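Local coordinates for CRISPR protein (Archaeoglobus fulgidus, PDB 4MJK) that probably serves as the Cas5 subunit of an archaeal type I-A CRISPR Cascade complex, where proteins of this family hold the 5' end of the guide RNA, at residues Gly3-Val8 / Lys127-Leu132; Lys142-Ile147 / Val160-Val165; Glu187-Leu192 / Leu243-Gly248. One frame throughout, in Å; residues are numbered along the deposited sequence.

Contact 1: residues Gly3-Val8 / Lys127-Leu132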
loop_
_atom_site.group_PDB
_atom_site.type_symbol
_atom_site.label_atom_id
_atom_site.label_comp_id
_atom_site.label_asym_id
_atom_site.label_seq_id
_atom_site.Cartn_x
_atom_site.Cartn_y
_atom_site.Cartn_z
ATOM N N GLY A 3 25.099 -15.988 -10.915
ATOM C CA GLY A 3 24.349 -14.912 -10.300
ATOM C C GLY A 3 23.062 -14.647 -11.066
ATOM O O GLY A 3 22.983 -14.871 -12.273
ATOM N N TYR A 4 22.048 -14.180 -10.351
ATOM C CA TYR A 4 20.820 -13.708 -10.970
ATOM C C TYR A 4 20.531 -12.317 -10.449
ATOM O O TYR A 4 20.566 -12.094 -9.238
ATOM C CB TYR A 4 19.654 -14.617 -10.593
ATOM C CG TYR A 4 19.858 -16.069 -10.946
ATOM C CD1 TYR A 4 20.572 -16.913 -10.112
ATOM C CD2 TYR A 4 19.335 -16.593 -12.119
ATOM C CE1 TYR A 4 20.763 -18.245 -10.436
ATOM C CE2 TYR A 4 19.513 -17.918 -12.451
ATOM C CZ TYR A 4 20.227 -18.741 -11.610
ATOM O OH TYR A 4 20.403 -20.067 -11.945
ATOM N N LEU A 5 20.261 -11.395 -11.365
ATOM C CA LEU A 5 19.746 -10.074 -11.039
ATOM C C LEU A 5 18.266 -10.028 -11.402
ATOM O O LEU A 5 17.888 -10.239 -12.563
ATOM C CB LEU A 5 20.479 -9.018 -11.843
ATOM C CG LEU A 5 21.979 -8.953 -11.578
ATOM C CD1 LEU A 5 22.618 -8.121 -12.663
ATOM C CD2 LEU A 5 22.247 -8.360 -10.197
ATOM N N VAL A 6 17.427 -9.781 -10.406
ATOM C CA VAL A 6 15.983 -9.819 -10.609
ATOM C C VAL A 6 15.370 -8.481 -10.193
ATOM O O VAL A 6 15.457 -8.084 -9.018
ATOM C CB VAL A 6 15.355 -10.936 -9.782
ATOM C CG1 VAL A 6 13.870 -11.104 -10.141
ATOM C CG2 VAL A 6 16.129 -12.265 -9.981
ATOM N N ASP A 7 14.770 -7.788 -11.153
ATOM C CA ASP A 7 14.091 -6.521 -10.894
ATOM C C ASP A 7 12.602 -6.774 -10.653
ATOM O O ASP A 7 11.900 -7.366 -11.488
ATOM C CB ASP A 7 14.266 -5.548 -12.068
ATOM C CG ASP A 7 15.668 -4.939 -12.133
ATOM O OD1 ASP A 7 16.525 -5.285 -11.286
ATOM O OD2 ASP A 7 15.915 -4.117 -13.042
ATOM N N VAL A 8 12.113 -6.309 -9.513
ATOM C CA VAL A 8 10.754 -6.615 -9.109
ATOM C C VAL A 8 9.981 -5.322 -8.863
ATOM O O VAL A 8 10.416 -4.455 -8.109
ATOM C CB VAL A 8 10.728 -7.479 -7.834
ATOM C CG1 VAL A 8 9.285 -7.806 -7.449
ATOM C CG2 VAL A 8 11.508 -8.768 -8.044
ATOM N N LYS A 127 10.168 -0.240 -7.270
ATOM C CA LYS A 127 10.940 -1.386 -7.716
ATOM C C LYS A 127 12.130 -1.673 -6.805
ATOM O O LYS A 127 12.773 -0.753 -6.310
ATOM C CB LYS A 127 11.463 -1.147 -9.139
ATOM C CG LYS A 127 10.381 -1.215 -10.210
ATOM C CD LYS A 127 11.001 -1.149 -11.607
ATOM C CE LYS A 127 11.724 0.174 -11.818
ATOM N NZ LYS A 127 12.664 0.132 -12.990
ATOM N N ILE A 128 12.407 -2.957 -6.605
ATOM C CA ILE A 128 13.581 -3.408 -5.858
ATOM C C ILE A 128 14.349 -4.416 -6.710
ATOM O O ILE A 128 13.733 -5.228 -7.398
ATOM C CB ILE A 128 13.164 -4.097 -4.517
ATOM C CG1 ILE A 128 12.456 -3.088 -3.603
ATOM C CG2 ILE A 128 14.404 -4.702 -3.822
ATOM C CD1 ILE A 128 11.917 -3.693 -2.318
ATOM N N ARG A 129 15.681 -4.344 -6.694
ATOM C CA ARG A 129 16.506 -5.313 -7.406
ATOM C C ARG A 129 17.178 -6.278 -6.427
ATOM O O ARG A 129 17.811 -5.841 -5.451
ATOM C CB ARG A 129 17.575 -4.607 -8.257
ATOM C CG ARG A 129 18.516 -5.591 -8.996
ATOM C CD ARG A 129 19.496 -4.876 -9.959
ATOM N NE ARG A 129 18.771 -4.100 -10.965
ATOM C CZ ARG A 129 19.248 -3.009 -11.556
ATOM N NH1 ARG A 129 20.456 -2.564 -11.247
ATOM N NH2 ARG A 129 18.520 -2.359 -12.454
ATOM N N TRP A 130 17.043 -7.576 -6.687
ATOM C CA TRP A 130 17.754 -8.599 -5.924
ATOM C C TRP A 130 18.931 -9.138 -6.728
ATOM O O TRP A 130 18.861 -9.258 -7.957
ATOM C CB TRP A 130 16.838 -9.767 -5.551
ATOM C CG TRP A 130 16.107 -9.594 -4.249
ATOM C CD1 TRP A 130 16.504 -10.023 -3.011
ATOM C CD2 TRP A 130 14.835 -8.961 -4.065
ATOM N NE1 TRP A 130 15.555 -9.689 -2.063
ATOM C CE2 TRP A 130 14.523 -9.034 -2.686
ATOM C CE3 TRP A 130 13.937 -8.334 -4.932
ATOM C CZ2 TRP A 130 13.346 -8.494 -2.152
ATOM C CZ3 TRP A 130 12.748 -7.815 -4.401
ATOM C CH2 TRP A 130 12.472 -7.889 -3.024
ATOM N N PHE A 131 20.012 -9.455 -6.022
ATOM C CA PHE A 131 21.197 -10.045 -6.622
ATOM C C PHE A 131 21.465 -11.281 -5.779
ATOM O O PHE A 131 21.836 -11.176 -4.597
ATOM C CB PHE A 131 22.362 -9.035 -6.568
ATOM C CG PHE A 131 23.632 -9.482 -7.268
ATOM C CD1 PHE A 131 23.696 -10.682 -7.953
ATOM C CD2 PHE A 131 24.764 -8.673 -7.236
ATOM C CE1 PHE A 131 24.878 -11.077 -8.595
ATOM C CE2 PHE A 131 25.948 -9.060 -7.889
ATOM C CZ PHE A 131 25.995 -10.265 -8.563
ATOM N N LEU A 132 21.219 -12.446 -6.378
ATOM C CA LEU A 132 21.416 -13.729 -5.724
ATOM C C LEU A 132 22.585 -14.440 -6.387
ATOM O O LEU A 132 22.772 -14.336 -7.608
ATOM C CB LEU A 132 20.158 -14.605 -5.830
ATOM C CG LEU A 132 19.035 -14.306 -4.819
ATOM C CD1 LEU A 132 18.411 -12.956 -5.113
ATOM C CD2 LEU A 132 17.966 -15.401 -4.834
#

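Contact 2: residues Lys142-Ile147 / Val160-Val165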
loop_
_atom_site.group_PDB
_atom_site.type_symbol
_atom_site.label_atom_id
_atom_site.label_comp_id
_atom_site.label_asym_id
_atom_site.label_seq_id
_atom_site.Cartn_x
_atom_site.Cartn_y
_atom_site.Cartn_z
ATOM N N LYS A 142 13.506 -18.997 -16.369
ATOM C CA LYS A 142 12.103 -18.766 -16.675
ATOM C C LYS A 142 11.245 -18.725 -15.416
ATOM O O LYS A 142 10.273 -17.979 -15.353
ATOM C CB LYS A 142 11.564 -19.828 -17.645
ATOM C CG LYS A 142 11.145 -21.137 -16.995
ATOM C CD LYS A 142 10.716 -22.165 -18.042
ATOM C CE LYS A 142 10.625 -23.578 -17.462
ATOM N NZ LYS A 142 9.465 -23.769 -16.534
ATOM N N ILE A 143 11.598 -19.539 -14.425
ATOM C CA ILE A 143 10.811 -19.632 -13.195
ATOM C C ILE A 143 10.804 -18.313 -12.432
ATOM O O ILE A 143 9.788 -17.922 -11.854
ATOM C CB ILE A 143 11.334 -20.735 -12.240
ATOM C CG1 ILE A 143 11.367 -22.099 -12.941
ATOM C CG2 ILE A 143 10.470 -20.803 -10.985
ATOM C CD1 ILE A 143 10.067 -22.467 -13.622
ATOM N N LEU A 144 11.952 -17.644 -12.416
ATOM C CA LEU A 144 12.080 -16.362 -11.740
ATOM C C LEU A 144 11.037 -15.381 -12.260
ATOM O O LEU A 144 10.473 -14.607 -11.487
ATOM C CB LEU A 144 13.506 -15.803 -11.889
ATOM C CG LEU A 144 14.612 -16.596 -11.177
ATOM C CD1 LEU A 144 16.007 -16.070 -11.518
ATOM C CD2 LEU A 144 14.399 -16.596 -9.665
ATOM N N TRP A 145 10.745 -15.436 -13.558
ATOM C CA TRP A 145 9.766 -14.519 -14.154
ATOM C C TRP A 145 8.351 -14.712 -13.604
ATOM O O TRP A 145 7.514 -13.829 -13.736
ATOM C CB TRP A 145 9.729 -14.676 -15.665
ATOM C CG TRP A 145 10.874 -14.044 -16.375
ATOM C CD1 TRP A 145 12.013 -14.660 -16.815
ATOM C CD2 TRP A 145 10.995 -12.667 -16.747
ATOM N NE1 TRP A 145 12.830 -13.751 -17.439
ATOM C CE2 TRP A 145 12.230 -12.519 -17.406
ATOM C CE3 TRP A 145 10.171 -11.545 -16.587
ATOM C CZ2 TRP A 145 12.663 -11.295 -17.914
ATOM C CZ3 TRP A 145 10.609 -10.331 -17.082
ATOM C CH2 TRP A 145 11.842 -10.215 -17.741
ATOM N N LYS A 146 8.110 -15.864 -12.978
ATOM C CA LYS A 146 6.775 -16.279 -12.549
ATOM C C LYS A 146 6.424 -15.911 -11.102
ATOM O O LYS A 146 5.422 -16.386 -10.542
ATOM C CB LYS A 146 6.616 -17.783 -12.753
ATOM C CG LYS A 146 6.630 -18.228 -14.226
ATOM C CD LYS A 146 6.349 -19.731 -14.315
ATOM C CE LYS A 146 6.226 -20.217 -15.752
ATOM N NZ LYS A 146 7.542 -20.218 -16.446
ATOM N N ILE A 147 7.251 -15.074 -10.493
ATOM C CA ILE A 147 6.996 -14.642 -9.127
ATOM C C ILE A 147 5.926 -13.543 -9.136
ATOM O O ILE A 147 6.124 -12.502 -9.771
ATOM C CB ILE A 147 8.284 -14.134 -8.484
ATOM C CG1 ILE A 147 9.271 -15.298 -8.298
ATOM C CG2 ILE A 147 7.988 -13.444 -7.142
ATOM C CD1 ILE A 147 10.676 -14.853 -7.898
ATOM N N VAL A 160 10.094 -7.636 -13.692
ATOM C CA VAL A 160 10.222 -6.871 -14.931
ATOM C C VAL A 160 11.554 -7.073 -15.640
ATOM O O VAL A 160 11.725 -6.628 -16.761
ATOM C CB VAL A 160 9.952 -5.348 -14.741
ATOM C CG1 VAL A 160 8.499 -5.103 -14.283
ATOM C CG2 VAL A 160 10.966 -4.714 -13.780
ATOM N N ASP A 161 12.503 -7.732 -14.988
ATOM C CA ASP A 161 13.726 -8.144 -15.681
ATOM C C ASP A 161 14.436 -9.193 -14.858
ATOM O O ASP A 161 14.402 -9.155 -13.617
ATOM C CB ASP A 161 14.658 -6.960 -15.956
ATOM C CG ASP A 161 15.592 -7.194 -17.155
ATOM O OD1 ASP A 161 15.504 -8.243 -17.834
ATOM O OD2 ASP A 161 16.406 -6.295 -17.440
ATOM N N VAL A 162 15.034 -10.150 -15.564
ATOM C CA VAL A 162 15.862 -11.173 -14.969
ATOM C C VAL A 162 17.105 -11.288 -15.833
ATOM O O VAL A 162 17.014 -11.316 -17.063
ATOM C CB VAL A 162 15.177 -12.555 -14.954
ATOM C CG1 VAL A 162 16.083 -13.588 -14.281
ATOM C CG2 VAL A 162 13.796 -12.500 -14.266
ATOM N N LYS A 163 18.267 -11.351 -15.195
ATOM C CA LYS A 163 19.511 -11.555 -15.925
ATOM C C LYS A 163 20.370 -12.574 -15.191
ATOM O O LYS A 163 20.650 -12.425 -13.990
ATOM C CB LYS A 163 20.241 -10.220 -16.088
ATOM C CG LYS A 163 21.444 -10.240 -17.014
ATOM C CD LYS A 163 22.110 -8.860 -17.046
ATOM C CE LYS A 163 23.454 -8.891 -17.783
ATOM N NZ LYS A 163 23.324 -9.313 -19.211
ATOM N N LYS A 164 20.756 -13.627 -15.902
ATOM C CA LYS A 164 21.705 -14.600 -15.381
ATOM C C LYS A 164 23.111 -14.104 -15.719
ATOM O O LYS A 164 23.391 -13.738 -16.866
ATOM C CB LYS A 164 21.446 -15.977 -15.996
ATOM C CG LYS A 164 22.143 -17.133 -15.303
ATOM C CD LYS A 164 21.797 -18.464 -15.971
ATOM C CE LYS A 164 20.295 -18.744 -15.886
ATOM N NZ LYS A 164 19.848 -19.962 -16.642
ATOM N N VAL A 165 23.985 -14.051 -14.721
ATOM C CA VAL A 165 25.319 -13.481 -14.919
ATOM C C VAL A 165 26.413 -14.378 -14.360
ATOM O O VAL A 165 26.199 -15.108 -13.395
ATOM C CB VAL A 165 25.457 -12.095 -14.254
ATOM C CG1 VAL A 165 24.582 -11.065 -14.957
ATOM C CG2 VAL A 165 25.122 -12.183 -12.763
#

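Contact 3: residues Glu187-Leu192 / Leu243-Gly248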
loop_
_atom_site.group_PDB
_atom_site.type_symbol
_atom_site.label_atom_id
_atom_site.label_comp_id
_atom_site.label_asym_id
_atom_site.label_seq_id
_atom_site.Cartn_x
_atom_site.Cartn_y
_atom_site.Cartn_z
ATOM N N GLU A 187 33.261 -5.719 7.477
ATOM C CA GLU A 187 33.371 -4.440 8.168
ATOM C C GLU A 187 33.024 -3.259 7.271
ATOM O O GLU A 187 33.672 -3.040 6.246
ATOM C CB GLU A 187 34.787 -4.250 8.713
ATOM C CG GLU A 187 34.968 -2.948 9.452
ATOM C CD GLU A 187 36.355 -2.810 10.084
ATOM O OE1 GLU A 187 36.608 -3.406 11.156
ATOM O OE2 GLU A 187 37.191 -2.095 9.508
ATOM N N LEU A 188 32.013 -2.497 7.673
ATOM C CA LEU A 188 31.656 -1.274 6.962
ATOM C C LEU A 188 32.676 -0.178 7.283
ATOM O O LEU A 188 32.587 0.465 8.322
ATOM C CB LEU A 188 30.235 -0.830 7.349
ATOM C CG LEU A 188 29.438 -0.093 6.265
ATOM C CD1 LEU A 188 27.971 0.105 6.693
ATOM C CD2 LEU A 188 30.113 1.244 5.896
ATOM N N ARG A 189 33.633 0.033 6.380
ATOM C CA ARG A 189 34.734 0.986 6.590
ATOM C C ARG A 189 34.323 2.464 6.500
ATOM O O ARG A 189 34.803 3.318 7.268
ATOM C CB ARG A 189 35.860 0.708 5.590
ATOM C CG ARG A 189 36.444 -0.690 5.709
ATOM C CD ARG A 189 37.262 -0.818 7.003
ATOM N NE ARG A 189 38.361 0.135 7.010
ATOM C CZ ARG A 189 39.013 0.554 8.091
ATOM N NH1 ARG A 189 38.700 0.105 9.304
ATOM N NH2 ARG A 189 39.994 1.433 7.951
ATOM N N GLY A 190 33.443 2.763 5.554
ATOM C CA GLY A 190 32.930 4.106 5.382
ATOM C C GLY A 190 31.665 4.146 4.534
ATOM O O GLY A 190 31.532 3.431 3.537
ATOM N N ILE A 191 30.722 4.980 4.939
ATOM C CA ILE A 191 29.525 5.204 4.137
ATOM C C ILE A 191 29.821 6.303 3.129
ATOM O O ILE A 191 30.200 7.417 3.514
ATOM C CB ILE A 191 28.350 5.624 5.020
ATOM C CG1 ILE A 191 27.952 4.452 5.927
ATOM C CG2 ILE A 191 27.160 6.145 4.155
ATOM C CD1 ILE A 191 26.898 4.779 6.943
ATOM N N LEU A 192 29.679 5.991 1.845
ATOM C CA LEU A 192 29.915 6.987 0.787
ATOM C C LEU A 192 28.675 7.836 0.492
ATOM O O LEU A 192 28.780 9.039 0.263
ATOM C CB LEU A 192 30.390 6.312 -0.494
ATOM C CG LEU A 192 31.692 5.520 -0.359
ATOM C CD1 LEU A 192 31.926 4.646 -1.599
ATOM C CD2 LEU A 192 32.856 6.478 -0.134
ATOM N N LEU A 243 31.782 1.576 1.411
ATOM C CA LEU A 243 33.010 0.809 1.290
ATOM C C LEU A 243 33.040 -0.256 2.374
ATOM O O LEU A 243 32.843 0.031 3.558
ATOM C CB LEU A 243 34.218 1.729 1.438
ATOM C CG LEU A 243 34.354 2.787 0.343
ATOM C CD1 LEU A 243 35.383 3.848 0.750
ATOM C CD2 LEU A 243 34.738 2.126 -0.983
ATOM N N VAL A 244 33.267 -1.495 1.974
ATOM C CA VAL A 244 33.195 -2.591 2.928
ATOM C C VAL A 244 34.425 -3.469 2.796
ATOM O O VAL A 244 34.850 -3.789 1.678
ATOM C CB VAL A 244 31.932 -3.444 2.703
ATOM C CG1 VAL A 244 31.859 -4.548 3.726
ATOM C CG2 VAL A 244 30.678 -2.567 2.794
ATOM N N GLU A 245 35.000 -3.839 3.935
ATOM C CA GLU A 245 36.119 -4.769 3.957
ATOM C C GLU A 245 35.577 -6.170 4.214
ATOM O O GLU A 245 34.827 -6.391 5.169
ATOM C CB GLU A 245 37.106 -4.384 5.060
ATOM C CG GLU A 245 38.555 -4.637 4.732
ATOM C CD GLU A 245 39.482 -3.754 5.580
ATOM O OE1 GLU A 245 39.369 -3.814 6.830
ATOM O OE2 GLU A 245 40.287 -2.982 5.005
ATOM N N VAL A 246 35.963 -7.120 3.372
ATOM C CA VAL A 246 35.374 -8.457 3.441
ATOM C C VAL A 246 36.443 -9.545 3.552
ATOM O O VAL A 246 37.342 -9.629 2.716
ATOM C CB VAL A 246 34.476 -8.718 2.204
ATOM C CG1 VAL A 246 33.811 -10.077 2.292
ATOM C CG2 VAL A 246 33.413 -7.614 2.090
ATOM N N GLY A 247 36.341 -10.368 4.588
ATOM C CA GLY A 247 37.261 -11.481 4.773
ATOM C C GLY A 247 36.628 -12.545 5.653
ATOM O O GLY A 247 35.430 -12.518 5.884
ATOM N N GLY A 248 37.430 -13.478 6.155
ATOM C CA GLY A 248 36.911 -14.536 7.004
ATOM C C GLY A 248 36.029 -15.479 6.220
ATOM O O GLY A 248 36.418 -15.927 5.153
#

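Contact 1: residues Gly3-Val8 / Lys127-Leu132
One face of the Phe-131 ring is covered by the CD2 methyl of Leu-5, a CH-pi contact whose carbon sits 3.8 Å from the centroid of the Phe-131 ring, displaced toward CG; the edge of the same ring borders Tyr-4 O and Gly-3 CA. The Trp-130 indole takes Ile-128 CG2 of its own strand on one face, while Val-8 CG2 reaches its CE3 and CZ3 atoms obliquely. These groups decorate two neighbouring antiparallel strands, 2-10 and 127-134, inside the six-stranded sheet of a RAMP-type, Cas5-like domain, and they illustrate how such a sheet sorts its side chains. Tyr-4, Val-6, Val-8, Ile-128, Trp-130 and Leu-132 share the buried face, where Phe-36 of helix 33-46 stacks on Trp-130; Leu-5, Asp-7, Arg-129 and Phe-131 occupy the other, where Tyr-178 touches Leu-5, Arg-129 and Phe-131. Six backbone bonds join the strands in three hydrogen-bonded pairs, Tyr-4 with Leu-132, Val-6 with Trp-130 and Val-8 with Ile-128.

At the non-hydrogen-bonded pair between the last two, Asp-7 and Arg-129 lie side by side with carboxylate and guanidinium only 14° from coplanar. The arginine extends with CG anti to the backbone N (chi1 178°) and then bends at chi3 (-59°), which turns its NE side to the aspartate. A methionine in place of Arg-129 would probably leave the Asp-7 carboxylate without its two N-H donors and freer to rotate. The grip is side-on and uneven: Arg-129 NH2 meets Asp-7 OD2 at 3.2 Å, somewhat out of the carboxylate plane, whereas Arg-129 NE donates to the syn lone pair of Asp-7 OD1 at 2.6 Å, with that oxygen exactly in the guanidinium plane.

Contact 2: residues Lys142-Ile147 / Val160-Val165
Val-162 sets CG1 anti to its backbone N and CG2 anti to its carbonyl carbon, and the two methyls thereby divide the work: CG2 goes to Trp-145 and CG1 to Leu-144. Trp-145 meets it with CG anti to its own carbonyl carbon (chi1 -76°) and the indole turned across that bond (chi2 98°), which swings the rings over the strand. Val-162 CG2 then stands 3.5 Å from the centroid of the five-membered ring of Trp-145, only 11° off the ring normal, a CH-pi contact made squarely over the face. The valine and the indole run antiparallel alongside one another, and the six-membered ring carries on along the strand backbone, where Trp-145 CH2 lies 3.5 Å from Asp-161 CA and Trp-145 CZ3 lies 3.7 Å from Val-160 C.

What the example displays is a short helical turn laid on a sheet strand. Lys-142 to Leu-144 lie in a weakly bonded helix, and a type I turn runs from Leu-144 to Ile-147. The strand beneath contains a classic beta bulge, in which Val-160 and Asp-161 both face Asp-7 of strand 2-10, and the tryptophan spreads over that irregular backbone. On the inner side Leu-144 lies crosswise to Val-162, with Leu-144 CD1 3.7 Å from Val-162 CG1, and its side chain also rests on Tyr-4. Ile-143 and Ile-147 pack instead on helix 33-46, while the outer Trp-145 remains largely exposed beside the buried Val-162.

Contact 3: residues Glu187-Leu192 / Leu243-Gly248
Arg-189 leans across to strand 243-246, and each portion of its chain meets something different. Arg-189 CB lies 3.7 Å from Leu-243 O; CG, anti to the carbonyl carbon, packs against Glu-245 CB. Bends at chi2 (-71°) and chi3 (-60°) then curl the chain past the glutamate, so that Arg-189 CD comes within 3.7 Å of Glu-245 OE1. NE is farther from that oxygen, which stands well out of the guanidinium plane: the opposite charges are neighbours, yet no N-H is aimed at the carboxylate. At the tip, NH1 turns back to the Glu-187 carboxylate of its own strand, probably as a salt bridge, although the modelled position of Glu-187 OE2 is less certain. The arginine thus lies close to two acidic side chains that extend side by side in the same direction, and its charge would be expected to ease their mutual repulsion.

Farther along, Leu-192 runs roughly perpendicular to Leu-243, with Leu-192 CD1 3.6 Å from Leu-243 CG. On the opposite face of the sheet Leu-188 and Val-244 make a looser apolar pair, and both side chains touch Phe-180.

The backbone explains why Arg-189 is placed differently from its neighbours. Glu-187 and Glu-245 form a regular pair with two bonds, as Glu-245 N to Glu-187 O at 2.8 Å attests. Beyond Leu-188 the register slips by one residue. Leu-243 O accepts from Arg-189 N at 2.9 Å through a bent N-H (132°) and only weakly from Gly-190 N, while Leu-243 N returns a bond of 2.8 Å to Gly-190 O. Two residues set against one, Arg-189 and Gly-190 facing Leu-243, define a classic beta bulge, here on an outermost strand of a small three-stranded antiparallel sheet.

Contacts 1 and 2 form one continuous region, their centres 8 Å apart, because strands 2-10 and 157-170 are neighbours in the six-stranded sheet. Backbone bonds probably link Gly-3 to Val-165 and Asp-7 to Asp-161, and Tyr-4 packs against Leu-144, so the helical turn after strand 127-134 leads directly back over the same sheet. Contact 3 stands apart in the three-stranded sheet, with centres about 22 Å from contact 1 and 30 Å from contact 2. Along the chain the three follow in series, each closing before the next opens. The chain thus leaves the large sheet after strand 157-170, builds the smaller, more exposed sheet, and returns to the large one with strands 250-255 and 258-263.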